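Local coordinates for UPF0255 protein frsA (Vibrio vulnificus, PDB 4I4C), which probably hydrolyses carboxylic esters to an alcohol and a carboxylate, and belongs to the alpha/beta-hydrolase superfamily, at residues 268-279 / 292-303; 356-364 / 397-408. One frame throughout, in Å; residues are numbered along the deposited sequence.

In the fold
Both contacts belong to one alpha/beta-hydrolase fold and meet along its central sheet, where strands 291-295 and 358-363 are parallel neighbours; the contact centres are about 12 Å apart. Contact 1 comes first in the chain and shapes the turn that holds the hexanoic acid, while contact 2 lays helix 394-413 over the sheet. Backbone pairs stitch them together, with C292 O 2.9 Å from L359 N and G296 N 3.0 Å from M361 O, both probable hydrogen bonds. V293 CG2 packs at 3.5 Å against W408 CD1. R272 and L295 of contact 1 and Y398 and L402 of contact 2 line the same polyether-binding pocket, although the Y398 side chain lies about 11 Å from the hexanoic acid.

Contact 1 (268-279 / 292-303); sequences LIGFRFGGNAMV and CVILGAPIHDIF. With 6NA (hexanoic acid), chain D.
Strands 268-271 and 292-295 run parallel, their axes 4.7 Å apart at the closest with an 11° angle between them, joined by backbone bonds such as G270 N to V293 O and R272 N to L295 O. They are the two strands of a beta-alpha-beta unit. Its sharp turn at R272, where phi is +49°, is consistent with the nucleophile elbow of alpha/beta hydrolases, R272 standing where catalytic relatives usually carry the nucleophile. Glycine suits position 275 because the helix start presses on the end of the second strand and the loop after it: G275 CA lies 3.8 Å from A297 CB, and I294 CG2 touches G275 O. Farther along the helix, C292 SG packs 3.7 Å from M278 CB. R272 bends at chi2 and chi3, which brings NH1 back to G296 O in a weak bond of 2.9 Å; its stronger partner is D366, through a salt bridge. F303 turns its edge to the face of F273, planes 82° apart, in an offset edge-to-face pair. F273 N donates to the hexanoic acid O (3.0 Å), and L202 N also bonds this ligand, resembling an oxyanion hole. N276 pins the following loop: ND2 reaches P298 O at 2.9 Å, with that oxygen in the amide plane but ND2 itself above the carbonyl plane.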
loop_
_atom_site.group_PDB
_atom_site.type_symbol
_atom_site.label_atom_id
_atom_site.label_comp_id
_atom_site.label_asym_id
_atom_site.label_seq_id
_atom_site.Cartn_x
_atom_site.Cartn_y
_atom_site.Cartn_z
ATOM N N LEU A 268 3.022 -4.104 14.820
ATOM C CA LEU A 268 2.428 -4.166 13.493
ATOM C C LEU A 268 1.825 -2.822 13.105
ATOM O O LEU A 268 1.106 -2.215 13.891
ATOM C CB LEU A 268 1.330 -5.237 13.442
ATOM C CG LEU A 268 1.622 -6.692 13.825
ATOM C CD1 LEU A 268 0.312 -7.509 13.916
ATOM C CD2 LEU A 268 2.609 -7.341 12.847
ATOM N N ILE A 269 2.135 -2.358 11.894
ATOM C CA ILE A 269 1.488 -1.184 11.303
ATOM C C ILE A 269 0.824 -1.608 9.989
ATOM O O ILE A 269 1.448 -2.257 9.157
ATOM C CB ILE A 269 2.509 -0.048 11.028
ATOM C CG1 ILE A 269 3.339 0.238 12.295
ATOM C CG2 ILE A 269 1.797 1.204 10.582
ATOM C CD1 ILE A 269 4.475 1.232 12.100
ATOM N N GLY A 270 -0.445 -1.260 9.813
ATOM C CA GLY A 270 -1.207 -1.682 8.653
ATOM C C GLY A 270 -2.022 -0.529 8.090
ATOM O O GLY A 270 -2.859 0.040 8.787
ATOM N N PHE A 271 -1.753 -0.168 6.836
ATOM C CA PHE A 271 -2.501 0.879 6.142
ATOM C C PHE A 271 -3.497 0.239 5.189
ATOM O O PHE A 271 -3.187 -0.775 4.560
ATOM C CB PHE A 271 -1.547 1.742 5.314
ATOM C CG PHE A 271 -0.435 2.367 6.111
ATOM C CD1 PHE A 271 -0.610 3.599 6.725
ATOM C CD2 PHE A 271 0.799 1.737 6.214
ATOM C CE1 PHE A 271 0.433 4.189 7.448
ATOM C CE2 PHE A 271 1.843 2.319 6.930
ATOM C CZ PHE A 271 1.652 3.548 7.544
ATOM N N ARG A 272 -4.670 0.845 5.043
ATOM C CA ARG A 272 -5.703 0.297 4.166
ATOM C C ARG A 272 -5.906 -1.188 4.445
ATOM O O ARG A 272 -5.906 -1.605 5.597
ATOM C CB ARG A 272 -5.350 0.509 2.677
ATOM C CG ARG A 272 -5.009 1.919 2.291
ATOM C CD ARG A 272 -6.036 2.862 2.820
ATOM N NE ARG A 272 -6.902 3.383 1.775
ATOM C CZ ARG A 272 -8.049 4.013 2.010
ATOM N NH1 ARG A 272 -8.486 4.193 3.267
ATOM N NH2 ARG A 272 -8.765 4.454 0.983
ATOM N N PHE A 273 -6.042 -1.987 3.390
ATOM C CA PHE A 273 -6.310 -3.416 3.540
ATOM C C PHE A 273 -5.190 -4.093 4.316
ATOM O O PHE A 273 -5.418 -5.106 4.980
ATOM C CB PHE A 273 -6.495 -4.089 2.178
ATOM C CG PHE A 273 -7.149 -5.448 2.246
ATOM C CD1 PHE A 273 -8.025 -5.762 3.264
ATOM C CD2 PHE A 273 -6.876 -6.411 1.293
ATOM C CE1 PHE A 273 -8.623 -7.008 3.322
ATOM C CE2 PHE A 273 -7.462 -7.659 1.356
ATOM C CZ PHE A 273 -8.337 -7.954 2.371
ATOM N N GLY A 274 -3.984 -3.535 4.238
ATOM C CA GLY A 274 -2.902 -3.971 5.111
ATOM C C GLY A 274 -3.343 -4.000 6.576
ATOM O O GLY A 274 -2.945 -4.877 7.347
ATOM N N GLY A 275 -4.184 -3.042 6.959
ATOM C CA GLY A 275 -4.708 -2.983 8.316
ATOM C C GLY A 275 -5.578 -4.158 8.750
ATOM O O GLY A 275 -5.519 -4.577 9.903
ATOM N N ASN A 276 -6.395 -4.684 7.848
ATOM C CA ASN A 276 -7.171 -5.881 8.162
ATOM C C ASN A 276 -6.297 -7.040 8.556
ATOM O O ASN A 276 -6.638 -7.802 9.464
ATOM C CB ASN A 276 -7.977 -6.335 6.975
ATOM C CG ASN A 276 -9.093 -5.415 6.667
ATOM O OD1 ASN A 276 -8.932 -4.190 6.722
ATOM N ND2 ASN A 276 -10.256 -5.985 6.337
ATOM N N ALA A 277 -5.179 -7.182 7.850
ATOM C CA ALA A 277 -4.291 -8.314 8.062
ATOM C C ALA A 277 -3.604 -8.243 9.414
ATOM O O ALA A 277 -3.374 -9.274 10.059
ATOM C CB ALA A 277 -3.261 -8.391 6.943
ATOM N N MET A 278 -3.266 -7.028 9.836
ATOM C CA MET A 278 -2.596 -6.830 11.117
ATOM C C MET A 278 -3.560 -7.088 12.284
ATOM O O MET A 278 -3.153 -7.615 13.319
ATOM C CB MET A 278 -2.008 -5.413 11.209
ATOM C CG MET A 278 -0.981 -5.087 10.118
ATOM S SD MET A 278 0.214 -6.435 9.970
ATOM C CE MET A 278 -0.291 -7.130 8.402
ATOM N N VAL A 279 -4.826 -6.715 12.109
ATOM C CA VAL A 279 -5.820 -6.920 13.168
ATOM C C VAL A 279 -6.061 -8.406 13.303
ATOM O O VAL A 279 -6.035 -8.951 14.402
ATOM C CB VAL A 279 -7.179 -6.296 12.834
ATOM C CG1 VAL A 279 -8.167 -6.660 13.910
ATOM C CG2 VAL A 279 -7.088 -4.798 12.704
ATOM N N CYS A 292 -0.311 -3.062 17.876
ATOM C CA CYS A 292 -0.804 -2.940 16.508
ATOM C C CYS A 292 -1.407 -1.550 16.265
ATOM O O CYS A 292 -2.103 -0.999 17.118
ATOM C CB CYS A 292 -1.829 -4.045 16.188
ATOM S SG CYS A 292 -2.575 -3.931 14.504
ATOM N N VAL A 293 -1.118 -0.975 15.100
ATOM C CA VAL A 293 -1.679 0.312 14.722
ATOM C C VAL A 293 -2.133 0.212 13.271
ATOM O O VAL A 293 -1.395 -0.288 12.415
ATOM C CB VAL A 293 -0.640 1.447 14.837
ATOM C CG1 VAL A 293 -1.271 2.790 14.505
ATOM C CG2 VAL A 293 -0.019 1.476 16.226
ATOM N N ILE A 294 -3.343 0.673 13.002
ATOM C CA ILE A 294 -3.888 0.642 11.660
ATOM C C ILE A 294 -4.407 2.018 11.242
ATOM O O ILE A 294 -4.863 2.790 12.070
ATOM C CB ILE A 294 -5.001 -0.424 11.509
ATOM C CG1 ILE A 294 -6.186 -0.124 12.438
ATOM C CG2 ILE A 294 -4.454 -1.830 11.782
ATOM C CD1 ILE A 294 -7.436 -0.963 12.104
ATOM N N LEU A 295 -4.304 2.342 9.952
ATOM C CA LEU A 295 -4.836 3.605 9.465
ATOM C C LEU A 295 -5.617 3.368 8.184
ATOM O O LEU A 295 -5.101 2.759 7.245
ATOM C CB LEU A 295 -3.706 4.621 9.240
ATOM C CG LEU A 295 -4.083 5.994 8.662
ATOM C CD1 LEU A 295 -5.218 6.678 9.418
ATOM C CD2 LEU A 295 -2.861 6.915 8.599
ATOM N N GLY A 296 -6.855 3.853 8.140
ATOM C CA GLY A 296 -7.666 3.758 6.928
ATOM C C GLY A 296 -8.047 2.346 6.488
ATOM O O GLY A 296 -8.271 2.101 5.301
ATOM N N ALA A 297 -8.135 1.416 7.439
ATOM C CA ALA A 297 -8.427 0.013 7.127
ATOM C C ALA A 297 -9.917 -0.247 6.850
ATOM O O ALA A 297 -10.790 0.241 7.586
ATOM C CB ALA A 297 -7.910 -0.903 8.260
ATOM N N PRO A 298 -10.216 -1.010 5.779
ATOM C CA PRO A 298 -11.594 -1.430 5.477
ATOM C C PRO A 298 -11.980 -2.633 6.328
ATOM O O PRO A 298 -12.029 -3.760 5.818
ATOM C CB PRO A 298 -11.520 -1.842 3.999
ATOM C CG PRO A 298 -10.104 -2.297 3.815
ATOM C CD PRO A 298 -9.262 -1.435 4.738
ATOM N N ILE A 299 -12.247 -2.393 7.610
ATOM C CA ILE A 299 -12.503 -3.467 8.573
ATOM C C ILE A 299 -13.754 -4.275 8.260
ATOM O O ILE A 299 -13.752 -5.504 8.344
ATOM C CB ILE A 299 -12.629 -2.914 10.003
ATOM C CG1 ILE A 299 -11.305 -2.320 10.484
ATOM C CG2 ILE A 299 -13.109 -3.995 10.968
ATOM C CD1 ILE A 299 -10.101 -3.197 10.243
ATOM N N HIS A 300 -14.831 -3.583 7.914
ATOM C CA HIS A 300 -16.109 -4.249 7.746
ATOM C C HIS A 300 -17.062 -3.549 6.785
ATOM O O HIS A 300 -17.576 -4.177 5.849
ATOM C CB HIS A 300 -16.821 -4.410 9.095
ATOM C CG HIS A 300 -18.279 -4.755 8.971
ATOM N ND1 HIS A 300 -18.720 -6.001 8.575
ATOM C CD2 HIS A 300 -19.392 -4.013 9.188
ATOM C CE1 HIS A 300 -20.043 -6.013 8.558
ATOM N NE2 HIS A 300 -20.475 -4.819 8.928
ATOM N N ASP A 301 -17.311 -2.262 7.031
ATOM C CA ASP A 301 -18.458 -1.582 6.424
ATOM C C ASP A 301 -18.522 -1.684 4.898
ATOM O O ASP A 301 -19.516 -2.152 4.353
ATOM C CB ASP A 301 -18.547 -0.116 6.863
ATOM C CG ASP A 301 -19.875 0.512 6.496
ATOM O OD1 ASP A 301 -20.862 0.294 7.230
ATOM O OD2 ASP A 301 -19.938 1.210 5.465
ATOM N N ILE A 302 -17.463 -1.253 4.217
ATOM C CA ILE A 302 -17.457 -1.270 2.758
ATOM C C ILE A 302 -17.559 -2.697 2.201
ATOM O O ILE A 302 -18.294 -2.940 1.243
ATOM C CB ILE A 302 -16.236 -0.507 2.157
ATOM C CG1 ILE A 302 -16.230 -0.601 0.635
ATOM C CG2 ILE A 302 -14.921 -1.037 2.693
ATOM C CD1 ILE A 302 -17.328 0.200 -0.025
ATOM N N PHE A 303 -16.839 -3.635 2.814
ATOM C CA PHE A 303 -16.819 -5.016 2.333
ATOM C C PHE A 303 -18.199 -5.651 2.398
ATOM O O PHE A 303 -18.560 -6.493 1.570
ATOM C CB PHE A 303 -15.822 -5.845 3.144
ATOM C CG PHE A 303 -14.393 -5.592 2.772
ATOM C CD1 PHE A 303 -14.072 -5.058 1.536
ATOM C CD2 PHE A 303 -13.374 -5.881 3.653
ATOM C CE1 PHE A 303 -12.768 -4.824 1.192
ATOM C CE2 PHE A 303 -12.050 -5.646 3.300
ATOM C CZ PHE A 303 -11.753 -5.116 2.070
HETATM C CA 6NA D . -8.347 -1.209 0.069
HETATM C C 6NA D . -6.883 -1.059 -0.145
HETATM O O 6NA D . -6.077 -1.744 0.422
HETATM C CB 6NA D . -9.090 -1.701 -1.099
HETATM C CG 6NA D . -10.495 -1.996 -0.946
HETATM C CD 6NA D . -11.410 -0.900 -0.676
HETATM C C6 6NA D . -11.899 -0.201 -1.842
HETATM O OXT 6NA D . -6.468 -0.228 -0.893
#

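Contact 2 (356-364 / 397-408)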
loop_
_atom_site.group_PDB
_atom_site.type_symbol
_atom_site.label_atom_id
_atom_site.label_comp_id
_atom_site.label_asym_id
_atom_site.label_seq_id
_atom_site.Cartn_x
_atom_site.Cartn_y
_atom_site.Cartn_z
ATOM N N VAL A 356 -3.449 -7.761 22.793
ATOM C CA VAL A 356 -2.771 -6.770 21.954
ATOM C C VAL A 356 -3.492 -5.428 21.973
ATOM O O VAL A 356 -4.665 -5.336 21.610
ATOM C CB VAL A 356 -2.666 -7.233 20.488
ATOM C CG1 VAL A 356 -1.854 -6.214 19.672
ATOM C CG2 VAL A 356 -2.042 -8.631 20.410
ATOM N N PRO A 357 -2.794 -4.380 22.418
ATOM C CA PRO A 357 -3.403 -3.058 22.320
ATOM C C PRO A 357 -3.347 -2.577 20.865
ATOM O O PRO A 357 -2.275 -2.482 20.263
ATOM C CB PRO A 357 -2.537 -2.215 23.255
ATOM C CG PRO A 357 -1.213 -2.872 23.251
ATOM C CD PRO A 357 -1.432 -4.334 22.970
ATOM N N ILE A 358 -4.518 -2.329 20.294
ATOM C CA ILE A 358 -4.629 -1.853 18.926
ATOM C C ILE A 358 -5.107 -0.407 18.917
ATOM O O ILE A 358 -6.138 -0.083 19.513
ATOM C CB ILE A 358 -5.647 -2.690 18.117
ATOM C CG1 ILE A 358 -5.266 -4.169 18.135
ATOM C CG2 ILE A 358 -5.771 -2.158 16.680
ATOM C CD1 ILE A 358 -6.354 -5.083 17.636
ATOM N N LEU A 359 -4.351 0.456 18.251
ATOM C CA LEU A 359 -4.798 1.811 17.980
ATOM C C LEU A 359 -5.318 1.827 16.555
ATOM O O LEU A 359 -4.592 1.485 15.625
ATOM C CB LEU A 359 -3.639 2.796 18.122
ATOM C CG LEU A 359 -3.877 4.203 17.576
ATOM C CD1 LEU A 359 -4.921 4.916 18.404
ATOM C CD2 LEU A 359 -2.574 5.010 17.521
ATOM N N ALA A 360 -6.570 2.230 16.390
ATOM C CA ALA A 360 -7.249 2.136 15.111
ATOM C C ALA A 360 -7.763 3.507 14.696
ATOM O O ALA A 360 -8.658 4.071 15.329
ATOM C CB ALA A 360 -8.387 1.124 15.191
ATOM N N MET A 361 -7.180 4.047 13.631
ATOM C CA MET A 361 -7.479 5.397 13.212
ATOM C C MET A 361 -7.908 5.422 11.764
ATOM O O MET A 361 -7.545 4.548 10.972
ATOM C CB MET A 361 -6.231 6.271 13.358
ATOM C CG MET A 361 -5.573 6.174 14.734
ATOM S SD MET A 361 -3.990 7.028 14.854
ATOM C CE MET A 361 -2.923 5.955 13.913
ATOM N N SER A 362 -8.674 6.446 11.431
ATOM C CA SER A 362 -8.908 6.818 10.050
ATOM C C SER A 362 -9.249 8.293 10.049
ATOM O O SER A 362 -9.579 8.856 11.099
ATOM C CB SER A 362 -10.042 5.995 9.439
ATOM O OG SER A 362 -11.298 6.435 9.928
ATOM N N LEU A 363 -9.148 8.928 8.880
ATOM C CA LEU A 363 -9.456 10.342 8.763
ATOM C C LEU A 363 -10.967 10.550 8.726
ATOM O O LEU A 363 -11.706 9.703 8.223
ATOM C CB LEU A 363 -8.775 10.949 7.525
ATOM C CG LEU A 363 -7.302 11.365 7.635
ATOM C CD1 LEU A 363 -6.408 10.264 8.161
ATOM C CD2 LEU A 363 -6.780 11.872 6.285
ATOM N N GLU A 364 -11.419 11.677 9.268
ATOM C CA GLU A 364 -12.843 11.998 9.288
ATOM C C GLU A 364 -13.467 11.908 7.903
ATOM O O GLU A 364 -12.964 12.492 6.943
ATOM C CB GLU A 364 -13.078 13.394 9.865
ATOM C CG GLU A 364 -14.555 13.736 10.003
ATOM C CD GLU A 364 -14.797 15.130 10.555
ATOM O OE1 GLU A 364 -13.976 15.611 11.370
ATOM O OE2 GLU A 364 -15.812 15.746 10.164
ATOM N N GLY A 397 -3.822 15.602 8.933
ATOM C CA GLY A 397 -4.429 14.351 9.357
ATOM C C GLY A 397 -3.459 13.192 9.272
ATOM O O GLY A 397 -3.329 12.410 10.212
ATOM N N TYR A 398 -2.753 13.080 8.150
ATOM C CA TYR A 398 -1.737 12.038 8.019
ATOM C C TYR A 398 -0.679 12.182 9.106
ATOM O O TYR A 398 -0.314 11.206 9.776
ATOM C CB TYR A 398 -1.049 12.094 6.644
ATOM C CG TYR A 398 -1.858 11.576 5.463
ATOM C CD1 TYR A 398 -2.954 10.735 5.646
ATOM C CD2 TYR A 398 -1.503 11.917 4.153
ATOM C CE1 TYR A 398 -3.688 10.260 4.556
ATOM C CE2 TYR A 398 -2.230 11.450 3.058
ATOM C CZ TYR A 398 -3.317 10.619 3.267
ATOM O OH TYR A 398 -4.040 10.156 2.190
ATOM N N GLU A 399 -0.186 13.407 9.284
ATOM C CA GLU A 399 0.901 13.646 10.226
ATOM C C GLU A 399 0.503 13.434 11.696
ATOM O O GLU A 399 1.280 12.855 12.455
ATOM C CB GLU A 399 1.583 14.993 9.961
ATOM C CG GLU A 399 2.353 14.966 8.626
ATOM C CD GLU A 399 3.185 16.211 8.345
ATOM O OE1 GLU A 399 3.934 16.200 7.338
ATOM O OE2 GLU A 399 3.091 17.195 9.113
ATOM N N GLN A 400 -0.699 13.870 12.080
ATOM C CA GLN A 400 -1.249 13.548 13.404
ATOM C C GLN A 400 -1.326 12.047 13.606
ATOM O O GLN A 400 -0.910 11.535 14.642
ATOM C CB GLN A 400 -2.677 14.069 13.557
ATOM C CG GLN A 400 -2.864 15.554 13.797
ATOM C CD GLN A 400 -4.341 15.897 13.988
ATOM O OE1 GLN A 400 -5.121 15.068 14.462
ATOM N NE2 GLN A 400 -4.730 17.109 13.603
ATOM N N SER A 401 -1.894 11.350 12.620
ATOM C CA SER A 401 -2.101 9.904 12.702
ATOM C C SER A 401 -0.794 9.192 12.984
ATOM O O SER A 401 -0.702 8.316 13.853
ATOM C CB SER A 401 -2.676 9.389 11.384
ATOM O OG SER A 401 -3.997 9.860 11.201
ATOM N N LEU A 402 0.220 9.589 12.229
ATOM C CA LEU A 402 1.534 8.986 12.317
ATOM C C LEU A 402 2.223 9.328 13.627
ATOM O O LEU A 402 2.989 8.519 14.161
ATOM C CB LEU A 402 2.400 9.451 11.145
ATOM C CG LEU A 402 3.211 8.315 10.544
ATOM C CD1 LEU A 402 2.261 7.252 10.006
ATOM C CD2 LEU A 402 4.137 8.831 9.456
ATOM N N ASP A 403 1.975 10.527 14.145
ATOM C CA ASP A 403 2.524 10.894 15.453
ATOM C C ASP A 403 1.935 10.028 16.581
ATOM O O ASP A 403 2.653 9.592 17.487
ATOM C CB ASP A 403 2.323 12.390 15.745
ATOM C CG ASP A 403 3.232 13.289 14.899
ATOM O OD1 ASP A 403 4.219 12.774 14.315
ATOM O OD2 ASP A 403 2.960 14.511 14.825
ATOM N N LEU A 404 0.627 9.790 16.510
ATOM C CA LEU A 404 -0.092 8.922 17.446
ATOM C C LEU A 404 0.376 7.470 17.357
ATOM O O LEU A 404 0.397 6.734 18.359
ATOM C CB LEU A 404 -1.588 8.978 17.139
ATOM C CG LEU A 404 -2.287 10.276 17.543
ATOM C CD1 LEU A 404 -3.668 10.334 16.936
ATOM C CD2 LEU A 404 -2.376 10.374 19.055
ATOM N N ALA A 405 0.733 7.073 16.138
ATOM C CA ALA A 405 1.222 5.733 15.851
ATOM C C ALA A 405 2.549 5.479 16.535
ATOM O O ALA A 405 2.739 4.453 17.187
ATOM C CB ALA A 405 1.384 5.552 14.351
ATOM N N ILE A 406 3.484 6.404 16.358
ATOM C CA ILE A 406 4.820 6.225 16.902
ATOM C C ILE A 406 4.786 6.280 18.442
ATOM O O ILE A 406 5.524 5.551 19.118
ATOM C CB ILE A 406 5.838 7.211 16.259
ATOM C CG1 ILE A 406 6.625 6.515 15.141
ATOM C CG2 ILE A 406 6.821 7.736 17.279
ATOM C CD1 ILE A 406 5.788 5.665 14.207
ATOM N N LYS A 407 3.911 7.119 18.991
ATOM C CA LYS A 407 3.733 7.180 20.449
ATOM C C LYS A 407 3.221 5.857 21.014
ATOM O O LYS A 407 3.670 5.398 22.072
ATOM C CB LYS A 407 2.796 8.325 20.863
ATOM C CG LYS A 407 3.517 9.639 21.116
ATOM C CD LYS A 407 4.627 9.480 22.161
ATOM C CE LYS A 407 4.083 8.976 23.498
ATOM N NZ LYS A 407 5.095 9.050 24.593
ATOM N N TRP A 408 2.281 5.259 20.292
ATOM C CA TRP A 408 1.720 3.968 20.663
ATOM C C TRP A 408 2.827 2.923 20.670
ATOM O O TRP A 408 2.938 2.126 21.602
ATOM C CB TRP A 408 0.630 3.589 19.662
ATOM C CG TRP A 408 -0.253 2.439 20.061
ATOM C CD1 TRP A 408 -0.108 1.124 19.703
ATOM C CD2 TRP A 408 -1.437 2.506 20.865
ATOM N NE1 TRP A 408 -1.128 0.372 20.239
ATOM C CE2 TRP A 408 -1.958 1.196 20.953
ATOM C CE3 TRP A 408 -2.109 3.546 21.515
ATOM C CZ2 TRP A 408 -3.119 0.901 21.664
ATOM C CZ3 TRP A 408 -3.262 3.254 22.220
ATOM C CH2 TRP A 408 -3.756 1.943 22.288
#
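G397 O, facing L363 CD1 across the contact, is gripped by two donors of S401 that arrive from opposite faces of the carbonyl plane: the helical N-H, and the hydroxyl OG at 2.8 Å. Serine suits this buried helix face because its hydroxyl folds back onto the carbonyl one helical turn earlier, and L363 CD1 rests 3.9 Å from OG. The other methyl, L363 CD2, meets the Y398 ring, which stacks on W59 and borders the polyether pocket. Two residues back along the strand, on the same face, M361 reaches out extended until its chi3 bends; the terminal CE comes to 3.2 Å from S401 O, and SD lies beside L404 CB. A slim, unbranched methionine suits this place, its thioether end lying against S401, L404 and A405. At the other end W408 swings its indole toward the strand, with CG anti to the backbone N (chi1 -167°). L359 CB sits over the six-membered ring, 3.7 Å from its centroid, in a CH-pi contact, while L359 CD2 reaches L404 O. The indole's edge is used too: NE1 donates to P357 O at 3.1 Å; P357 O lies in the indole plane, but NE1 stands well above the plane of that carbonyl. With helix 371-379 touching I358, A360 and S362 on the sheet's other face, this antiparallel helix-on-strand packing completes the three-layer alpha/beta/alpha sandwich of the alpha/beta-hydrolase fold.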